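2-methyl-3-hydroxypyridine-5-carboxylic acid oxygenase (Mesorhizobium loti, PDB 3ALJ) catalyses, with a bound FAD, the oxygenation and ring opening of 2-methyl-3-hydroxypyridine-5-carboxylic acid, a step in vitamin B6 breakdown. Local coordinates at residues 14-19 with 151-156; 92-97 with 356-361; 161-166 with 283-288. All coordinates share one frame; numbering follows the deposited sequence.

Contact 1: 14-19 with 151-156. With FAD (flavin-adenine dinucleotide), chain B.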
loop_
_atom_site.group_PDB
_atom_site.type_symbol
_atom_site.label_atom_id
_atom_site.label_comp_id
_atom_site.label_asym_id
_atom_site.label_seq_id
_atom_site.Cartn_x
_atom_site.Cartn_y
_atom_site.Cartn_z
ATOM N N ALA A 14 1.159 -16.507 -17.710
ATOM C CA ALA A 14 1.927 -15.640 -16.774
ATOM C C ALA A 14 2.068 -16.421 -15.466
ATOM O O ALA A 14 1.156 -17.046 -14.977
ATOM C CB ALA A 14 1.100 -14.390 -16.566
ATOM N N GLU A 15 3.272 -16.223 -14.905
ATOM C CA GLU A 15 3.532 -16.755 -13.509
ATOM C C GLU A 15 3.851 -15.491 -12.676
ATOM O O GLU A 15 4.744 -14.709 -12.997
ATOM C CB GLU A 15 4.767 -17.712 -13.544
ATOM C CG GLU A 15 4.472 -19.008 -14.297
ATOM C CD GLU A 15 3.672 -19.973 -13.495
ATOM O OE1 GLU A 15 3.319 -19.671 -12.338
ATOM O OE2 GLU A 15 3.371 -21.056 -13.996
ATOM N N VAL A 16 3.088 -15.329 -11.583
ATOM C CA VAL A 16 3.184 -14.170 -10.715
ATOM C C VAL A 16 3.740 -14.641 -9.403
ATOM O O VAL A 16 3.202 -15.636 -8.784
ATOM C CB VAL A 16 1.795 -13.564 -10.531
ATOM C CG1 VAL A 16 1.856 -12.374 -9.538
ATOM C CG2 VAL A 16 1.166 -13.149 -11.837
ATOM N N ALA A 17 4.829 -14.048 -8.949
ATOM C CA ALA A 17 5.355 -14.283 -7.604
ATOM C C ALA A 17 4.863 -13.195 -6.654
ATOM O O ALA A 17 5.235 -12.011 -6.831
ATOM C CB ALA A 17 6.925 -14.194 -7.767
ATOM N N GLY A 18 4.169 -13.651 -5.599
ATOM C CA GLY A 18 3.693 -12.728 -4.521
ATOM C C GLY A 18 2.219 -12.532 -4.578
ATOM O O GLY A 18 1.636 -12.201 -5.614
ATOM N N GLY A 19 1.605 -12.721 -3.446
ATOM C CA GLY A 19 0.112 -12.542 -3.308
ATOM C C GLY A 19 -0.285 -11.354 -2.516
ATOM O O GLY A 19 -1.257 -11.400 -1.792
ATOM N N LEU A 151 5.396 -14.591 -19.423
ATOM C CA LEU A 151 5.631 -13.354 -18.576
ATOM C C LEU A 151 5.806 -13.864 -17.184
ATOM O O LEU A 151 5.111 -14.776 -16.726
ATOM C CB LEU A 151 4.337 -12.495 -18.641
ATOM C CG LEU A 151 4.272 -11.311 -17.627
ATOM C CD1 LEU A 151 5.256 -10.216 -18.067
ATOM C CD2 LEU A 151 2.820 -10.869 -17.545
ATOM N N ILE A 152 6.802 -13.254 -16.571
ATOM C CA ILE A 152 7.060 -13.496 -15.114
ATOM C C ILE A 152 6.853 -12.179 -14.364
ATOM O O ILE A 152 7.488 -11.178 -14.751
ATOM C CB ILE A 152 8.481 -13.977 -14.878
ATOM C CG1 ILE A 152 8.736 -15.274 -15.691
ATOM C CG2 ILE A 152 8.763 -14.133 -13.366
ATOM C CD1 ILE A 152 10.059 -15.815 -15.314
ATOM N N VAL A 153 5.980 -12.114 -13.354
ATOM C CA VAL A 153 5.758 -10.918 -12.580
ATOM C C VAL A 153 6.418 -11.095 -11.209
ATOM O O VAL A 153 5.974 -11.931 -10.422
ATOM C CB VAL A 153 4.256 -10.650 -12.459
ATOM C CG1 VAL A 153 4.033 -9.363 -11.636
ATOM C CG2 VAL A 153 3.598 -10.416 -13.911
ATOM N N GLY A 154 7.383 -10.241 -10.943
ATOM C CA GLY A 154 8.016 -10.202 -9.609
ATOM C C GLY A 154 7.254 -9.204 -8.755
ATOM O O GLY A 154 7.539 -8.044 -8.770
ATOM N N ALA A 155 6.246 -9.704 -8.058
ATOM C CA ALA A 155 5.409 -8.849 -7.114
ATOM C C ALA A 155 5.670 -9.399 -5.708
ATOM O O ALA A 155 4.751 -9.453 -4.871
ATOM C CB ALA A 155 3.923 -9.071 -7.520
ATOM N N ASP A 156 6.953 -9.689 -5.451
ATOM C CA ASP A 156 7.340 -10.338 -4.184
ATOM C C ASP A 156 7.956 -9.486 -3.165
ATOM O O ASP A 156 8.745 -9.951 -2.339
ATOM C CB ASP A 156 8.160 -11.649 -4.564
ATOM C CG ASP A 156 9.280 -11.398 -5.531
ATOM O OD1 ASP A 156 9.294 -10.480 -6.399
ATOM O OD2 ASP A 156 10.284 -12.231 -5.475
HETATM P PA FAD B . 3.587 -6.851 -0.337
HETATM O O1A FAD B . 2.291 -6.259 0.121
HETATM O O2A FAD B . 4.706 -6.851 0.531
HETATM O O5B FAD B . 3.247 -8.336 -0.784
HETATM C C5B FAD B . 4.298 -9.240 -1.263
HETATM C C4B FAD B . 3.668 -10.599 -1.038
HETATM O O4B FAD B . 4.691 -11.487 -1.607
HETATM C C3B FAD B . 3.536 -11.018 0.379
HETATM O O3B FAD B . 2.260 -11.645 0.621
HETATM C C2B FAD B . 4.778 -11.954 0.608
HETATM O O2B FAD B . 4.554 -12.966 1.605
HETATM C C1B FAD B . 4.924 -12.647 -0.707
HETATM N N9A FAD B . 6.266 -12.995 -1.046
HETATM C C8A FAD B . 7.453 -12.403 -0.674
HETATM N N7A FAD B . 8.502 -12.986 -1.273
HETATM C C5A FAD B . 7.975 -14.002 -2.056
HETATM C C6A FAD B . 8.554 -14.880 -2.968
HETATM N N6A FAD B . 9.917 -14.896 -3.158
HETATM N N1A FAD B . 7.729 -15.720 -3.596
HETATM C C2A FAD B . 6.408 -15.747 -3.384
HETATM N N3A FAD B . 5.768 -14.889 -2.538
HETATM C C4A FAD B . 6.589 -14.004 -1.909
HETATM N N1 FAD B . 0.196 2.147 0.763
HETATM C C2 FAD B . -0.946 2.720 0.429
HETATM O O2 FAD B . -1.392 2.723 -0.729
HETATM N N3 FAD B . -1.702 3.377 1.400
HETATM C C4 FAD B . -1.305 3.412 2.737
HETATM O O4 FAD B . -2.116 3.893 3.614
HETATM C C4X FAD B . -0.095 2.819 3.050
HETATM N N5 FAD B . 0.419 2.926 4.388
HETATM C C5X FAD B . 1.661 2.390 4.674
HETATM C C6 FAD B . 2.242 2.567 5.942
HETATM C C7 FAD B . 3.443 1.982 6.249
HETATM C C7M FAD B . 4.046 2.186 7.669
HETATM C C8 FAD B . 4.139 1.270 5.295
HETATM C C8M FAD B . 5.514 0.627 5.589
HETATM C C9 FAD B . 3.577 1.090 4.023
HETATM C C9A FAD B . 2.341 1.692 3.683
HETATM N N10 FAD B . 1.752 1.558 2.350
HETATM C C10 FAD B . 0.586 2.159 2.057
HETATM C "C1'" FAD B . 2.542 0.800 1.267
HETATM C "C2'" FAD B . 1.972 -0.605 1.129
HETATM O "O2'" FAD B . 2.020 -1.266 2.411
HETATM C "C3'" FAD B . 2.873 -1.428 0.188
HETATM O "O3'" FAD B . 3.382 -0.501 -0.843
HETATM C "C4'" FAD B . 2.175 -2.499 -0.542
HETATM O "O4'" FAD B . 1.702 -3.448 0.456
HETATM C "C5'" FAD B . 3.094 -3.251 -1.448
HETATM O "O5'" FAD B . 2.354 -4.283 -2.092
HETATM P P FAD B . 3.188 -5.402 -2.834
HETATM O O1P FAD B . 2.187 -6.351 -3.340
HETATM O O2P FAD B . 4.194 -4.824 -3.781
HETATM O O3P FAD B . 4.080 -6.083 -1.669
#
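V16 and V153 stand as neighbours on one face of two adjoining parallel strands, 14-17 and 151-154, running alongside each other; CG2 of V16 comes to 4.0 Å from CB of V153. The same face carries A14, whose CB meets CD2 of L151. E15 and I152 project from the other face, where the E15 carboxylate turns off to a hydrogen bond with H40. The backbone ladder is regular: E15 N donates to L151 O, V153 N to E15 O at 2.9 Å, and A17 N to V153 O at 2.8 Å. In the last of these A17 N meets V153 O nearly head-on, in line with the C=O bond (172°). Beyond A17 the strands give way to loops that receive the cofactor, and D156 can be followed outward. Its CB packs against the adenine, 3.4 Å from C5A of FAD. CG is tucked between the backbone N and the carbonyl carbon (chi1 51°), which turns the carboxylate back toward the start of helix 161-166. There OD1 takes a hydrogen bond with S160 OG, while OD2 accepts the amide of V162 and lies 3.6 Å from N6A of FAD. G18 also borders the cofactor, its CA 3.3 Å from O4B of FAD; a CB here would run into A155 O, and the positive phi of 108° itself calls for glycine. This strand-to-loop transition is consistent with a Rossmann-type GxGxxG dinucleotide site. Around the pair, V16 rests on V37 and L39 of strand 36-40, A14 and L151 share L30 of helix 21-32, L151 also touches L325 of helix 321-349, and strand 283-285 flanks 151-154 on its far side.

Contact 2: 92-97 with 356-361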
loop_
_atom_site.group_PDB
_atom_site.type_symbol
_atom_site.label_atom_id
_atom_site.label_comp_id
_atom_site.label_asym_id
_atom_site.label_seq_id
_atom_site.Cartn_x
_atom_site.Cartn_y
_atom_site.Cartn_z
ATOM N N SER A 92 -5.688 22.247 9.940
ATOM C CA SER A 92 -6.247 22.228 8.604
ATOM C C SER A 92 -7.360 21.136 8.559
ATOM O O SER A 92 -7.336 20.150 9.326
ATOM C CB SER A 92 -5.174 21.870 7.525
ATOM O OG SER A 92 -4.528 20.607 7.723
ATOM N N LYS A 93 -8.253 21.317 7.554
ATOM C CA LYS A 93 -9.245 20.342 7.168
ATOM C C LYS A 93 -9.331 20.316 5.682
ATOM O O LYS A 93 -9.496 21.394 5.035
ATOM C CB LYS A 93 -10.655 20.773 7.750
ATOM C CG LYS A 93 -10.728 20.411 9.295
ATOM C CD LYS A 93 -12.130 20.828 9.800
ATOM C CE LYS A 93 -12.249 20.392 11.233
ATOM N NZ LYS A 93 -13.595 20.872 11.783
ATOM N N GLU A 94 -9.042 19.124 5.146
ATOM C CA GLU A 94 -8.867 19.071 3.655
ATOM C C GLU A 94 -9.798 18.017 3.104
ATOM O O GLU A 94 -9.949 16.894 3.644
ATOM C CB GLU A 94 -7.386 18.644 3.335
ATOM C CG GLU A 94 -6.392 19.712 3.739
ATOM C CD GLU A 94 -4.958 19.201 3.650
ATOM O OE1 GLU A 94 -4.449 18.652 4.621
ATOM O OE2 GLU A 94 -4.345 19.418 2.592
ATOM N N THR A 95 -10.428 18.335 1.952
ATOM C CA THR A 95 -11.344 17.385 1.273
ATOM C C THR A 95 -10.988 17.251 -0.196
ATOM O O THR A 95 -11.693 16.526 -0.918
ATOM C CB THR A 95 -12.824 17.757 1.462
ATOM O OG1 THR A 95 -13.020 19.031 0.871
ATOM C CG2 THR A 95 -13.237 17.716 2.912
ATOM N N PHE A 96 -9.961 17.925 -0.717
ATOM C CA PHE A 96 -9.396 17.588 -2.053
ATOM C C PHE A 96 -10.320 17.807 -3.221
ATOM O O PHE A 96 -10.260 17.106 -4.205
ATOM C CB PHE A 96 -8.933 16.078 -2.070
ATOM C CG PHE A 96 -8.350 15.572 -0.707
ATOM C CD1 PHE A 96 -7.255 16.232 -0.154
ATOM C CD2 PHE A 96 -8.851 14.465 -0.068
ATOM C CE1 PHE A 96 -6.689 15.801 1.051
ATOM C CE2 PHE A 96 -8.286 13.993 1.127
ATOM C CZ PHE A 96 -7.212 14.662 1.664
ATOM N N ASN A 97 -11.225 18.768 -3.052
ATOM C CA ASN A 97 -12.186 19.109 -4.122
ATOM C C ASN A 97 -12.851 17.864 -4.701
ATOM O O ASN A 97 -12.968 17.683 -5.908
ATOM C CB ASN A 97 -11.582 19.961 -5.188
ATOM C CG ASN A 97 -12.755 20.653 -6.041
ATOM O OD1 ASN A 97 -13.925 20.916 -5.528
ATOM N ND2 ASN A 97 -12.476 20.860 -7.335
ATOM N N ASN A 356 -2.616 21.379 5.464
ATOM C CA ASN A 356 -2.751 21.970 4.109
ATOM C C ASN A 356 -1.685 21.589 3.113
ATOM O O ASN A 356 -1.376 22.343 2.144
ATOM C CB ASN A 356 -2.923 23.527 4.178
ATOM C CG ASN A 356 -4.220 23.943 4.744
ATOM O OD1 ASN A 356 -5.269 23.382 4.379
ATOM N ND2 ASN A 356 -4.136 24.860 5.738
ATOM N N MET A 357 -1.120 20.407 3.318
ATOM C CA MET A 357 -0.050 19.920 2.423
ATOM C C MET A 357 -0.420 18.917 1.357
ATOM O O MET A 357 0.394 18.512 0.561
ATOM C CB MET A 357 1.208 19.440 3.230
ATOM C CG MET A 357 1.827 20.495 4.143
ATOM S SD MET A 357 2.490 21.848 3.170
ATOM C CE MET A 357 3.889 21.000 2.516
ATOM N N PHE A 358 -1.741 18.647 1.268
ATOM C CA PHE A 358 -2.155 17.843 0.124
ATOM C C PHE A 358 -2.452 18.810 -1.021
ATOM O O PHE A 358 -3.617 19.105 -1.387
ATOM C CB PHE A 358 -3.411 17.010 0.486
ATOM C CG PHE A 358 -3.029 15.787 1.299
ATOM C CD1 PHE A 358 -2.435 14.690 0.644
ATOM C CD2 PHE A 358 -3.196 15.807 2.702
ATOM C CE1 PHE A 358 -1.990 13.568 1.425
ATOM C CE2 PHE A 358 -2.779 14.640 3.432
ATOM C CZ PHE A 358 -2.173 13.617 2.788
ATOM N N THR A 359 -1.358 19.375 -1.543
ATOM C CA THR A 359 -1.409 20.359 -2.629
ATOM C C THR A 359 -1.637 19.626 -3.933
ATOM O O THR A 359 -1.634 18.356 -4.009
ATOM C CB THR A 359 0.012 20.993 -2.771
ATOM O OG1 THR A 359 0.957 19.891 -3.004
ATOM C CG2 THR A 359 0.490 21.724 -1.488
ATOM N N PRO A 360 -1.834 20.380 -5.029
ATOM C CA PRO A 360 -1.922 19.710 -6.258
ATOM C C PRO A 360 -0.821 18.789 -6.639
ATOM O O PRO A 360 -1.015 17.677 -7.112
ATOM C CB PRO A 360 -2.105 20.889 -7.282
ATOM C CG PRO A 360 -2.879 21.896 -6.471
ATOM C CD PRO A 360 -2.211 21.803 -5.083
ATOM N N ALA A 361 0.418 19.205 -6.310
ATOM C CA ALA A 361 1.508 18.319 -6.555
ATOM C C ALA A 361 1.547 17.013 -5.729
ATOM O O ALA A 361 1.887 15.972 -6.234
ATOM C CB ALA A 361 2.835 19.186 -6.433
HETATM O O HOH W 1 -7.833 23.850 6.155
HETATM O O HOH W 2 -1.803 18.278 5.049
HETATM O O HOH W 3 -5.394 20.230 0.384
#
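With CG anti to its carbonyl carbon (chi1 -68°) and the chain extended beyond, E94 delivers its carboxylate to the backbone of the 356-361 loop, where OE2 uses its syn lone pair to accept F358 N at 3.0 Å. The donating amide belongs to F358, the centre of an inverse gamma turn, a case of a strand side chain fixing a tight turn. Two waters complete the grip: one donates to both E94 OE2 and F358 O, the other donates to E94 OE1 and accepts from M357 N. OE1 also lies at the edge of the F358 ring, 3.7 Å from its CD2. At the start of the segment, S92 OG receives only a weak bond from N356 N, 3.1 Å long, and the S92 CB packs against the amide of N356.

Over one face of F358 the chemistry is aromatic. F96 turns an edge toward it in an offset edge-to-face pair, centroids 5.4 Å apart and planes at 75°, and F96 CE1 presses to 3.5 Å from F358 CB. Both rings meet W56, F96 reaches W101, and F358 packs on Y82. This aromatic cluster ties the loop after helix 321-349 to the end of strand 89-94, an outermost strand of the seven-stranded mixed sheet that, as in related flavin monooxygenases, probably borders the substrate pocket.

Contact 3: 161-166 with 283-288. With FAD (flavin-adenine dinucleotide), chain B.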
loop_
_atom_site.group_PDB
_atom_site.type_symbol
_atom_site.label_atom_id
_atom_site.label_comp_id
_atom_site.label_asym_id
_atom_site.label_seq_id
_atom_site.Cartn_x
_atom_site.Cartn_y
_atom_site.Cartn_z
ATOM N N LYS A 161 12.947 -11.869 -4.447
ATOM C CA LYS A 161 13.941 -12.804 -4.980
ATOM C C LYS A 161 13.892 -12.901 -6.463
ATOM O O LYS A 161 14.911 -13.250 -7.093
ATOM C CB LYS A 161 13.768 -14.212 -4.304
ATOM C CG LYS A 161 14.333 -14.231 -2.840
ATOM C CD LYS A 161 14.146 -15.645 -2.209
ATOM C CE LYS A 161 14.651 -15.572 -0.797
ATOM N NZ LYS A 161 14.578 -16.989 -0.324
ATOM N N VAL A 162 12.736 -12.624 -7.090
ATOM C CA VAL A 162 12.741 -12.497 -8.510
ATOM C C VAL A 162 13.744 -11.390 -8.910
ATOM O O VAL A 162 14.574 -11.595 -9.830
ATOM C CB VAL A 162 11.285 -12.227 -9.023
ATOM C CG1 VAL A 162 11.256 -11.806 -10.531
ATOM C CG2 VAL A 162 10.339 -13.433 -8.700
ATOM N N ARG A 163 13.709 -10.224 -8.244
ATOM C CA ARG A 163 14.639 -9.183 -8.523
ATOM C C ARG A 163 16.076 -9.573 -8.170
ATOM O O ARG A 163 16.954 -9.473 -9.056
ATOM C CB ARG A 163 14.256 -8.013 -7.615
ATOM C CG ARG A 163 15.217 -6.785 -7.741
ATOM C CD ARG A 163 14.949 -5.785 -6.648
ATOM N NE ARG A 163 15.234 -6.338 -5.328
ATOM C CZ ARG A 163 14.590 -6.082 -4.216
ATOM N NH1 ARG A 163 13.543 -5.288 -4.144
ATOM N NH2 ARG A 163 15.062 -6.640 -3.105
ATOM N N ASP A 164 16.277 -10.107 -6.965
ATOM C CA ASP A 164 17.694 -10.251 -6.581
ATOM C C ASP A 164 18.338 -11.474 -7.214
ATOM O O ASP A 164 19.604 -11.482 -7.308
ATOM C CB ASP A 164 17.768 -10.269 -5.084
ATOM C CG ASP A 164 17.503 -8.819 -4.478
ATOM O OD1 ASP A 164 17.664 -7.827 -5.227
ATOM O OD2 ASP A 164 17.227 -8.764 -3.298
ATOM N N SER A 165 17.566 -12.455 -7.642
ATOM C CA SER A 165 18.247 -13.589 -8.407
ATOM C C SER A 165 18.750 -13.175 -9.712
ATOM O O SER A 165 19.796 -13.702 -10.173
ATOM C CB SER A 165 17.252 -14.748 -8.622
ATOM O OG SER A 165 16.139 -14.359 -9.433
ATOM N N ILE A 166 18.147 -12.193 -10.348
ATOM C CA ILE A 166 18.594 -11.667 -11.621
ATOM C C ILE A 166 19.653 -10.604 -11.405
ATOM O O ILE A 166 20.659 -10.561 -12.201
ATOM C CB ILE A 166 17.356 -11.084 -12.406
ATOM C CG1 ILE A 166 16.461 -12.218 -12.779
ATOM C CG2 ILE A 166 17.804 -10.213 -13.641
ATOM C CD1 ILE A 166 15.084 -11.808 -13.336
ATOM N N VAL A 283 10.602 -10.620 -17.656
ATOM C CA VAL A 283 10.346 -10.386 -16.191
ATOM C C VAL A 283 10.033 -8.912 -15.972
ATOM O O VAL A 283 10.752 -8.014 -16.369
ATOM C CB VAL A 283 11.620 -10.732 -15.417
ATOM C CG1 VAL A 283 11.429 -10.347 -13.921
ATOM C CG2 VAL A 283 11.897 -12.293 -15.525
ATOM N N ALA A 284 8.908 -8.658 -15.234
ATOM C CA ALA A 284 8.567 -7.278 -14.770
ATOM C C ALA A 284 8.478 -7.313 -13.287
ATOM O O ALA A 284 7.820 -8.207 -12.682
ATOM C CB ALA A 284 7.253 -6.884 -15.296
ATOM N N LEU A 285 9.114 -6.317 -12.696
ATOM C CA LEU A 285 9.063 -6.112 -11.195
ATOM C C LEU A 285 7.969 -5.079 -10.905
ATOM O O LEU A 285 7.988 -3.987 -11.482
ATOM C CB LEU A 285 10.394 -5.562 -10.699
ATOM C CG LEU A 285 11.565 -6.531 -11.060
ATOM C CD1 LEU A 285 12.842 -5.898 -10.482
ATOM C CD2 LEU A 285 11.381 -7.960 -10.507
ATOM N N VAL A 286 7.069 -5.399 -9.985
ATOM C CA VAL A 286 5.838 -4.539 -9.708
ATOM C C VAL A 286 5.754 -4.321 -8.233
ATOM O O VAL A 286 5.866 -5.316 -7.485
ATOM C CB VAL A 286 4.517 -5.209 -10.206
ATOM C CG1 VAL A 286 4.603 -5.431 -11.802
ATOM C CG2 VAL A 286 3.980 -6.425 -9.326
ATOM N N GLY A 287 5.430 -3.125 -7.765
ATOM C CA GLY A 287 5.133 -2.964 -6.359
ATOM C C GLY A 287 6.387 -2.702 -5.549
ATOM O O GLY A 287 7.338 -2.097 -6.075
ATOM N N ASP A 288 6.360 -3.101 -4.275
ATOM C CA ASP A 288 7.492 -2.802 -3.420
ATOM C C ASP A 288 8.826 -3.524 -3.919
ATOM O O ASP A 288 9.922 -3.088 -3.505
ATOM C CB ASP A 288 7.212 -3.335 -2.007
ATOM C CG ASP A 288 6.372 -2.355 -1.150
ATOM O OD1 ASP A 288 5.891 -1.345 -1.683
ATOM O OD2 ASP A 288 6.260 -2.666 0.055
HETATM P PA FAD B . 3.587 -6.851 -0.337
HETATM O O1A FAD B . 2.291 -6.259 0.121
HETATM O O2A FAD B . 4.706 -6.851 0.531
HETATM O O5B FAD B . 3.247 -8.336 -0.784
HETATM C C5B FAD B . 4.298 -9.240 -1.263
HETATM C C4B FAD B . 3.668 -10.599 -1.038
HETATM O O4B FAD B . 4.691 -11.487 -1.607
HETATM C C3B FAD B . 3.536 -11.018 0.379
HETATM O O3B FAD B . 2.260 -11.645 0.621
HETATM C C2B FAD B . 4.778 -11.954 0.608
HETATM O O2B FAD B . 4.554 -12.966 1.605
HETATM C C1B FAD B . 4.924 -12.647 -0.707
HETATM N N9A FAD B . 6.266 -12.995 -1.046
HETATM C C8A FAD B . 7.453 -12.403 -0.674
HETATM N N7A FAD B . 8.502 -12.986 -1.273
HETATM C C5A FAD B . 7.975 -14.002 -2.056
HETATM C C6A FAD B . 8.554 -14.880 -2.968
HETATM N N6A FAD B . 9.917 -14.896 -3.158
HETATM N N1A FAD B . 7.729 -15.720 -3.596
HETATM C C2A FAD B . 6.408 -15.747 -3.384
HETATM N N3A FAD B . 5.768 -14.889 -2.538
HETATM C C4A FAD B . 6.589 -14.004 -1.909
HETATM N N1 FAD B . 0.196 2.147 0.763
HETATM C C2 FAD B . -0.946 2.720 0.429
HETATM O O2 FAD B . -1.392 2.723 -0.729
HETATM N N3 FAD B . -1.702 3.377 1.400
HETATM C C4 FAD B . -1.305 3.412 2.737
HETATM O O4 FAD B . -2.116 3.893 3.614
HETATM C C4X FAD B . -0.095 2.819 3.050
HETATM N N5 FAD B . 0.419 2.926 4.388
HETATM C C5X FAD B . 1.661 2.390 4.674
HETATM C C6 FAD B . 2.242 2.567 5.942
HETATM C C7 FAD B . 3.443 1.982 6.249
HETATM C C7M FAD B . 4.046 2.186 7.669
HETATM C C8 FAD B . 4.139 1.270 5.295
HETATM C C8M FAD B . 5.514 0.627 5.589
HETATM C C9 FAD B . 3.577 1.090 4.023
HETATM C C9A FAD B . 2.341 1.692 3.683
HETATM N N10 FAD B . 1.752 1.558 2.350
HETATM C C10 FAD B . 0.586 2.159 2.057
HETATM C "C1'" FAD B . 2.542 0.800 1.267
HETATM C "C2'" FAD B . 1.972 -0.605 1.129
HETATM O "O2'" FAD B . 2.020 -1.266 2.411
HETATM C "C3'" FAD B . 2.873 -1.428 0.188
HETATM O "O3'" FAD B . 3.382 -0.501 -0.843
HETATM C "C4'" FAD B . 2.175 -2.499 -0.542
HETATM O "O4'" FAD B . 1.702 -3.448 0.456
HETATM C "C5'" FAD B . 3.094 -3.251 -1.448
HETATM O "O5'" FAD B . 2.354 -4.283 -2.092
HETATM P P FAD B . 3.188 -5.402 -2.834
HETATM O O1P FAD B . 2.187 -6.351 -3.340
HETATM O O2P FAD B . 4.194 -4.824 -3.781
HETATM O O3P FAD B . 4.080 -6.083 -1.669
#
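V162 and V283 interleave from opposing directions, bringing their CG1 methyls to 3.7 Å, and the same V162 methyl also lies against CD2 of L285, at 3.8 Å. One turn on, I166 meets V283 tip to tip, CD1 to CG2 at 3.9 Å. R163 crosses L285 at about a right angle, its CG 3.7 Å from the leucine CD1. No hydrogen bond spans the two segments; it is a case of a helix packing over the face of a sheet strand through aliphatic groups, the axes 9.2 Å apart.

The next shell fixes the arginine. CG anti to the backbone N (chi1 178°) lays the aliphatic part across L285, and the bend at chi3 then sets the guanidinium beside D164. NE and NH2 grip the two carboxylate oxygens side-on, NE to OD1 at 2.9 Å; the acid lies close to the guanidinium plane, yet the nitrogens come in above the carboxylate plane. NH2 further bonds V158 O and NH1 bonds A289 O, while the R163 amide is held by S160 OG. Were a leucine to stand in for R163, the D164 carboxylate would probably lose its charged mate and the V158 and A289 carbonyls their donor.

Beyond the strand the chain turns through G287, where a CB would clash with O2P of FAD, to D288. D288 N donates to that same O2P at 2.8 Å, and FAD O3' donates to D288 OD1 at 2.8 Å. This Gly-Asp pair, gripping both pyrophosphate and ribityl chain, matches the GD fingerprint of the aromatic hydroxylase family of flavoproteins.

Contacts 1 and 3 are neighbours at the FAD site, their centres about 8 Å apart: strand 151-154 pairs with 14-17 on one side and 283-285 on the other, and both contacts reach the cofactor, one at the adenine end and the other at the pyrophosphate and ribityl chain. Contact 2 lies across the chain's centre, its nearest atoms about 25 Å from contact 1, where a loop meets an outer strand of the other sheet. The chemistry follows the place. Contact 1 is fully buried and knit by backbone bonds; contact 3, also largely buried, rests on aliphatic packing; contact 2 mixes a buried carboxylate and aromatic rings with bridging waters and the exposed N356.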